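Local atomic coordinates of putative cobalamin synthesis related protein (Corynebacterium diphtheriae, PDB entry 2NPN), a protein that binds S-adenosylmethionine and, judging by its family, probably acts as a precorrin-6A synthase (deacetylating), a methyltransferase of adenosylcobalamin biosynthesis. Residues T190-W204 and K217-K231. Residues are numbered along the deposited sequence; the frame is centred on the assembly and turned at random. Where two conformers were deposited one is given.
Sequences TAWQDVATEHTYMWW and KGYVHEIGAQVAELK. With MG (magnesium ion), chain B.
Backbone bonds join Met202 and Gly218 as an antiparallel hydrogen-bonded pair, Met202 N to Gly218 O at 2.9 Å and Gly218 N back to Met202 O. Past the corner at Gly218, Val220 N still donates to Thr200 O, which ties the first turn of helix 220-231 to the strand edge; Tyr219 holds the N-cap position.

One side-chain donor, and perhaps a second, adds a polar link. Trp192 NE1 gives a nearly straight bond (168°) to Gly224 O, 3.0 Å away and close to the indole plane. That oxygen also accepts from Ala228 N, the two donors arriving from opposite faces of its carbonyl plane, so the indole bonds the helix without replacing its own bond. In the conformer given, His221 ND1 donates to Glu198 O in the turn 197-200, a bond that a second conformer leaves doubtful.

On the other face of the strand pair from Met202, Tyr201 presents its edge to the face of Tyr219, with planes at 85° and centroids 4.9 Å apart, while Gly218 CA lies over a face of the Tyr201 ring. The Tyr219 hydroxyl OH binds the magnesium ion at 2.2 Å; Leu250 O is a second ligand.

Apolar packing fills the helix side. The Trp192 indole is a knob among Val220, Gly224, Val227 and Ala228. With CG1 anti to its backbone N, Val227 sets that methyl over the Trp204 five-membered ring, 3.6 Å from its centroid and nearly along the ring normal. Met202 CE reaches Ile223 CD1 at 4.0 Å.

Helix 220-238 thus packs on one face of the mixed sheet, its segment 220-231 at 43° to strand 200-204, with the short, weakly bonded helical turn 192-195 alongside. Strand 200-206 runs between strands 214-217 and 243-249; from the latter, Asp243, an S-adenosylmethionine-binding residue, bonds Trp204 NE1 and forms a salt bridge with Lys231, whose NZ also hydrogen-bonds Lys189 O.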
loop_
_atom_site.group_PDB
_atom_site.type_symbol
_atom_site.label_atom_id
_atom_site.label_comp_id
_atom_site.label_asym_id
_atom_site.label_seq_id
_atom_site.Cartn_x
_atom_site.Cartn_y
_atom_site.Cartn_z
ATOM N N THR A 190 -18.035 3.420 4.612
ATOM C CA THR A 190 -18.030 3.189 6.087
ATOM C C THR A 190 -18.676 1.812 6.337
ATOM O O THR A 190 -19.679 1.665 7.033
ATOM C CB THR A 190 -18.749 4.291 6.955
ATOM O OG1 THR A 190 -20.141 4.324 6.615
ATOM C CG2 THR A 190 -18.075 5.686 6.785
ATOM N N ALA A 191 -18.054 0.778 5.772
ATOM C CA ALA A 191 -18.704 -0.523 5.651
ATOM C C ALA A 191 -18.930 -1.237 6.992
ATOM O O ALA A 191 -19.796 -2.119 7.087
ATOM C CB ALA A 191 -17.936 -1.419 4.614
ATOM N N TRP A 192 -18.192 -0.848 8.033
ATOM C CA TRP A 192 -18.427 -1.354 9.373
ATOM C C TRP A 192 -19.879 -1.132 9.830
ATOM O O TRP A 192 -20.408 -1.912 10.615
ATOM C CB TRP A 192 -17.475 -0.749 10.402
ATOM C CG TRP A 192 -17.483 0.771 10.530
ATOM C CD1 TRP A 192 -18.307 1.504 11.316
ATOM C CD2 TRP A 192 -16.623 1.694 9.875
ATOM N NE1 TRP A 192 -17.997 2.823 11.199
ATOM C CE2 TRP A 192 -16.955 2.971 10.336
ATOM C CE3 TRP A 192 -15.582 1.561 8.961
ATOM C CZ2 TRP A 192 -16.292 4.109 9.895
ATOM C CZ3 TRP A 192 -14.913 2.681 8.550
ATOM C CH2 TRP A 192 -15.285 3.943 9.006
ATOM N N GLN A 193 -20.477 -0.042 9.393
ATOM C CA GLN A 193 -21.835 0.261 9.859
ATOM C C GLN A 193 -22.833 -0.769 9.360
ATOM O O GLN A 193 -23.878 -1.026 10.015
ATOM C CB GLN A 193 -22.205 1.678 9.407
ATOM C CG GLN A 193 -21.438 2.801 10.126
ATOM C CD GLN A 193 -21.841 2.948 11.595
ATOM O OE1 GLN A 193 -21.504 2.108 12.417
ATOM N NE2 GLN A 193 -22.603 4.012 11.921
ATOM N N ASP A 194 -22.538 -1.373 8.212
ATOM C CA ASP A 194 -23.459 -2.261 7.517
ATOM C C ASP A 194 -23.428 -3.706 8.020
ATOM O O ASP A 194 -24.377 -4.458 7.776
ATOM C CB ASP A 194 -23.137 -2.236 6.015
ATOM C CG ASP A 194 -23.096 -0.806 5.436
ATOM O OD1 ASP A 194 -23.985 0.009 5.758
ATOM O OD2 ASP A 194 -22.163 -0.517 4.659
ATOM N N VAL A 195 -22.366 -4.100 8.708
ATOM C CA VAL A 195 -22.194 -5.504 9.078
ATOM C C VAL A 195 -22.100 -5.768 10.580
ATOM O O VAL A 195 -22.059 -6.911 11.009
ATOM C CB VAL A 195 -20.952 -6.107 8.414
ATOM C CG1 VAL A 195 -21.104 -6.022 6.895
ATOM C CG2 VAL A 195 -19.667 -5.395 8.840
ATOM N N ALA A 196 -22.032 -4.708 11.366
ATOM C CA ALA A 196 -21.881 -4.865 12.823
ATOM C C ALA A 196 -23.093 -5.478 13.505
ATOM O O ALA A 196 -24.242 -5.271 13.109
ATOM C CB ALA A 196 -21.535 -3.517 13.449
ATOM N N THR A 197 -22.800 -6.273 14.534
ATOM C CA THR A 197 -23.751 -6.697 15.551
ATOM C C THR A 197 -23.365 -6.018 16.868
ATOM O O THR A 197 -22.354 -5.296 16.932
ATOM C CB THR A 197 -23.719 -8.229 15.813
ATOM O OG1 THR A 197 -22.566 -8.557 16.611
ATOM C CG2 THR A 197 -23.722 -9.030 14.503
ATOM N N GLU A 198 -24.116 -6.321 17.928
ATOM C CA GLU A 198 -23.782 -5.732 19.232
ATOM C C GLU A 198 -22.400 -6.157 19.725
ATOM O O GLU A 198 -21.817 -5.442 20.545
ATOM C CB GLU A 198 -24.860 -5.994 20.308
ATOM C CG GLU A 198 -24.919 -7.366 20.860
ATOM C CD GLU A 198 -25.964 -7.565 22.010
ATOM O OE1 GLU A 198 -26.346 -6.626 22.772
ATOM O OE2 GLU A 198 -26.455 -8.706 22.125
ATOM N N HIS A 199 -21.886 -7.290 19.236
ATOM C CA HIS A 199 -20.603 -7.843 19.714
ATOM C C HIS A 199 -19.400 -7.449 18.862
ATOM O O HIS A 199 -18.247 -7.786 19.215
ATOM C CB HIS A 199 -20.690 -9.341 19.762
ATOM C CG HIS A 199 -21.737 -9.821 20.704
ATOM N ND1 HIS A 199 -21.738 -9.503 22.053
ATOM C CD2 HIS A 199 -22.842 -10.565 20.491
ATOM C CE1 HIS A 199 -22.780 -10.071 22.629
ATOM N NE2 HIS A 199 -23.485 -10.699 21.700
ATOM N N THR A 200 -19.636 -6.758 17.741
ATOM C CA THR A 200 -18.546 -6.431 16.815
ATOM C C THR A 200 -17.683 -5.324 17.380
ATOM O O THR A 200 -18.195 -4.217 17.668
ATOM C CB THR A 200 -19.109 -5.980 15.465
ATOM O OG1 THR A 200 -20.091 -6.927 15.024
ATOM C CG2 THR A 200 -17.946 -5.811 14.446
ATOM N N TYR A 201 -16.390 -5.609 17.514
ATOM C CA TYR A 201 -15.416 -4.643 18.021
ATOM C C TYR A 201 -14.580 -4.177 16.817
ATOM O O TYR A 201 -14.308 -4.996 15.938
ATOM C CB TYR A 201 -14.492 -5.280 19.046
ATOM C CG TYR A 201 -13.825 -4.260 19.928
ATOM C CD1 TYR A 201 -14.444 -3.812 21.097
ATOM C CD2 TYR A 201 -12.569 -3.776 19.648
ATOM C CE1 TYR A 201 -13.840 -2.880 21.900
ATOM C CE2 TYR A 201 -11.955 -2.850 20.463
ATOM C CZ TYR A 201 -12.592 -2.398 21.595
ATOM O OH TYR A 201 -12.057 -1.455 22.482
HETATM N N MSE A 202 -14.166 -2.914 16.814
HETATM C CA MSE A 202 -13.325 -2.402 15.731
HETATM C C MSE A 202 -12.089 -1.679 16.274
HETATM O O MSE A 202 -12.165 -0.900 17.243
HETATM C CB MSE A 202 -14.123 -1.424 14.839
HETATM C CG MSE A 202 -13.283 -0.841 13.710
HETATM SE SE MSE A 202 -14.321 0.207 12.389
HETATM C CE MSE A 202 -15.104 1.531 13.565
ATOM N N TRP A 203 -10.942 -1.975 15.633
ATOM C CA TRP A 203 -9.755 -1.168 15.725
ATOM C C TRP A 203 -9.503 -0.501 14.380
ATOM O O TRP A 203 -9.395 -1.177 13.369
ATOM C CB TRP A 203 -8.556 -2.002 16.090
ATOM C CG TRP A 203 -8.616 -2.639 17.458
ATOM C CD1 TRP A 203 -8.102 -2.159 18.629
ATOM C CD2 TRP A 203 -9.174 -3.921 17.767
ATOM N NE1 TRP A 203 -8.318 -3.063 19.656
ATOM C CE2 TRP A 203 -8.955 -4.154 19.145
ATOM C CE3 TRP A 203 -9.835 -4.902 17.006
ATOM C CZ2 TRP A 203 -9.355 -5.353 19.766
ATOM C CZ3 TRP A 203 -10.219 -6.085 17.639
ATOM C CH2 TRP A 203 -9.986 -6.288 19.000
ATOM N N TRP A 204 -9.451 0.832 14.382
ATOM C CA TRP A 204 -9.424 1.636 13.164
ATOM C C TRP A 204 -8.223 2.557 13.184
ATOM O O TRP A 204 -7.762 3.027 14.239
ATOM C CB TRP A 204 -10.742 2.405 13.047
ATOM C CG TRP A 204 -10.928 3.270 11.896
ATOM C CD1 TRP A 204 -11.531 2.941 10.707
ATOM C CD2 TRP A 204 -10.578 4.668 11.787
ATOM N NE1 TRP A 204 -11.560 4.032 9.873
ATOM C CE2 TRP A 204 -10.979 5.102 10.501
ATOM C CE3 TRP A 204 -9.949 5.592 12.641
ATOM C CZ2 TRP A 204 -10.832 6.432 10.080
ATOM C CZ3 TRP A 204 -9.767 6.887 12.195
ATOM C CH2 TRP A 204 -10.211 7.297 10.930
ATOM N N LYS A 217 -10.766 2.967 18.585
ATOM C CA LYS A 217 -11.204 1.626 18.869
ATOM C C LYS A 217 -12.429 1.584 19.784
ATOM O O LYS A 217 -12.652 2.473 20.604
ATOM C CB LYS A 217 -10.101 0.795 19.497
ATOM C CG LYS A 217 -9.733 1.196 20.908
ATOM C CD LYS A 217 -8.699 0.243 21.501
ATOM C CE LYS A 217 -8.347 0.590 22.921
ATOM N NZ LYS A 217 -7.722 1.929 22.919
ATOM N N GLY A 218 -13.176 0.515 19.647
ATOM C CA GLY A 218 -14.341 0.296 20.447
ATOM C C GLY A 218 -15.400 -0.542 19.776
ATOM O O GLY A 218 -15.252 -0.931 18.616
ATOM N N TYR A 219 -16.478 -0.838 20.494
ATOM C CA TYR A 219 -17.571 -1.544 19.848
ATOM C C TYR A 219 -18.184 -0.697 18.758
ATOM O O TYR A 219 -18.412 0.504 18.958
ATOM C CB TYR A 219 -18.649 -1.960 20.865
ATOM C CG TYR A 219 -18.207 -3.153 21.685
ATOM C CD1 TYR A 219 -18.406 -4.447 21.214
ATOM C CD2 TYR A 219 -17.532 -2.984 22.907
ATOM C CE1 TYR A 219 -17.969 -5.543 21.926
ATOM C CE2 TYR A 219 -17.095 -4.081 23.644
ATOM C CZ TYR A 219 -17.296 -5.348 23.153
ATOM O OH TYR A 219 -16.862 -6.451 23.840
ATOM N N VAL A 220 -18.537 -1.312 17.646
ATOM C CA VAL A 220 -19.149 -0.545 16.547
ATOM C C VAL A 220 -20.475 0.117 17.010
ATOM O O VAL A 220 -20.773 1.265 16.596
ATOM C CB VAL A 220 -19.304 -1.379 15.235
ATOM C CG1 VAL A 220 -20.084 -0.563 14.158
ATOM C CG2 VAL A 220 -17.923 -1.864 14.736
ATOM N N HIS A 221 -21.172 -0.616 17.916
ATOM C CA HIS A 221 -22.410 -0.156 18.625
ATOM C C HIS A 221 -22.210 1.244 19.163
ATOM O O HIS A 221 -23.063 2.151 18.938
ATOM C CB HIS A 221 -23.038 -1.187 19.673
ATOM C CG HIS A 221 -22.246 -1.507 20.937
ATOM N ND1 HIS A 221 -21.952 -2.809 21.308
ATOM C CD2 HIS A 221 -21.873 -0.743 21.998
ATOM C CE1 HIS A 221 -21.312 -2.819 22.456
ATOM N NE2 HIS A 221 -21.268 -1.580 22.916
ATOM N N GLU A 222 -21.043 1.431 19.768
ATOM C CA GLU A 222 -20.668 2.658 20.491
ATOM C C GLU A 222 -20.021 3.746 19.628
ATOM O O GLU A 222 -20.328 4.946 19.801
ATOM C CB GLU A 222 -19.657 2.407 21.616
ATOM C CG GLU A 222 -19.161 3.785 22.205
ATOM C CD GLU A 222 -18.281 3.736 23.430
ATOM O OE1 GLU A 222 -17.337 2.900 23.497
ATOM O OE2 GLU A 222 -18.507 4.586 24.330
ATOM N N ILE A 223 -19.060 3.350 18.791
ATOM C CA ILE A 223 -18.189 4.320 18.062
ATOM C C ILE A 223 -18.404 4.404 16.560
ATOM O O ILE A 223 -17.806 5.253 15.907
ATOM C CB ILE A 223 -16.647 4.050 18.269
ATOM C CG1 ILE A 223 -16.165 2.774 17.545
ATOM C CG2 ILE A 223 -16.272 4.036 19.722
ATOM C CD1 ILE A 223 -14.653 2.721 17.402
ATOM N N GLY A 224 -19.185 3.503 15.983
ATOM C CA GLY A 224 -19.258 3.405 14.526
ATOM C C GLY A 224 -19.687 4.690 13.839
ATOM O O GLY A 224 -19.059 5.122 12.870
ATOM N N ALA A 225 -20.738 5.327 14.340
ATOM C CA ALA A 225 -21.207 6.579 13.746
ATOM C C ALA A 225 -20.177 7.691 13.947
ATOM O O ALA A 225 -19.970 8.508 13.034
ATOM C CB ALA A 225 -22.533 6.990 14.331
ATOM N N GLN A 226 -19.548 7.721 15.131
ATOM C CA GLN A 226 -18.503 8.706 15.422
ATOM C C GLN A 226 -17.321 8.551 14.454
ATOM O O GLN A 226 -16.758 9.542 13.960
ATOM C CB GLN A 226 -17.992 8.577 16.878
ATOM C CG GLN A 226 -19.016 8.917 17.958
ATOM C CD GLN A 226 -18.590 8.516 19.384
ATOM O OE1 GLN A 226 -19.186 8.972 20.360
ATOM N NE2 GLN A 226 -17.566 7.680 19.508
ATOM N N VAL A 227 -16.901 7.315 14.183
ATOM C CA VAL A 227 -15.758 7.142 13.292
ATOM C C VAL A 227 -16.166 7.512 11.838
ATOM O O VAL A 227 -15.350 8.067 11.058
ATOM C CB VAL A 227 -15.139 5.719 13.405
ATOM C CG1 VAL A 227 -14.030 5.557 12.420
ATOM C CG2 VAL A 227 -14.607 5.505 14.833
ATOM N N ALA A 228 -17.420 7.242 11.482
ATOM C CA ALA A 228 -17.931 7.617 10.154
ATOM C C ALA A 228 -17.831 9.138 10.012
ATOM O O ALA A 228 -17.365 9.617 8.974
ATOM C CB ALA A 228 -19.354 7.102 9.938
ATOM N N GLU A 229 -18.185 9.876 11.065
ATOM C CA GLU A 229 -18.170 11.343 11.047
ATOM C C GLU A 229 -16.713 11.809 10.938
ATOM O O GLU A 229 -16.394 12.706 10.142
ATOM C CB GLU A 229 -18.811 11.943 12.315
ATOM C CG GLU A 229 -20.290 11.623 12.563
ATOM C CD GLU A 229 -20.653 11.658 14.068
ATOM O OE1 GLU A 229 -19.833 12.201 14.865
ATOM O OE2 GLU A 229 -21.748 11.160 14.469
ATOM N N LEU A 230 -15.836 11.192 11.736
ATOM C CA LEU A 230 -14.427 11.533 11.775
ATOM C C LEU A 230 -13.819 11.328 10.386
ATOM O O LEU A 230 -13.056 12.153 9.880
ATOM C CB LEU A 230 -13.702 10.645 12.802
ATOM C CG LEU A 230 -12.194 10.834 12.895
ATOM C CD1 LEU A 230 -11.779 12.258 13.345
ATOM C CD2 LEU A 230 -11.693 9.788 13.854
ATOM N N LYS A 231 -14.149 10.211 9.752
ATOM C CA LYS A 231 -13.521 9.872 8.457
ATOM C C LYS A 231 -13.883 10.952 7.408
ATOM O O LYS A 231 -13.025 11.413 6.647
ATOM C CB LYS A 231 -13.956 8.456 8.038
ATOM C CG LYS A 231 -13.399 7.977 6.690
ATOM C CD LYS A 231 -13.760 6.572 6.409
ATOM C CE LYS A 231 -13.165 6.038 5.124
ATOM N NZ LYS A 231 -13.366 4.594 5.035
HETATM MG MG MG B . -17.763 -8.498 23.731
HETATM O O HOH W 1 -20.797 -3.395 18.233
#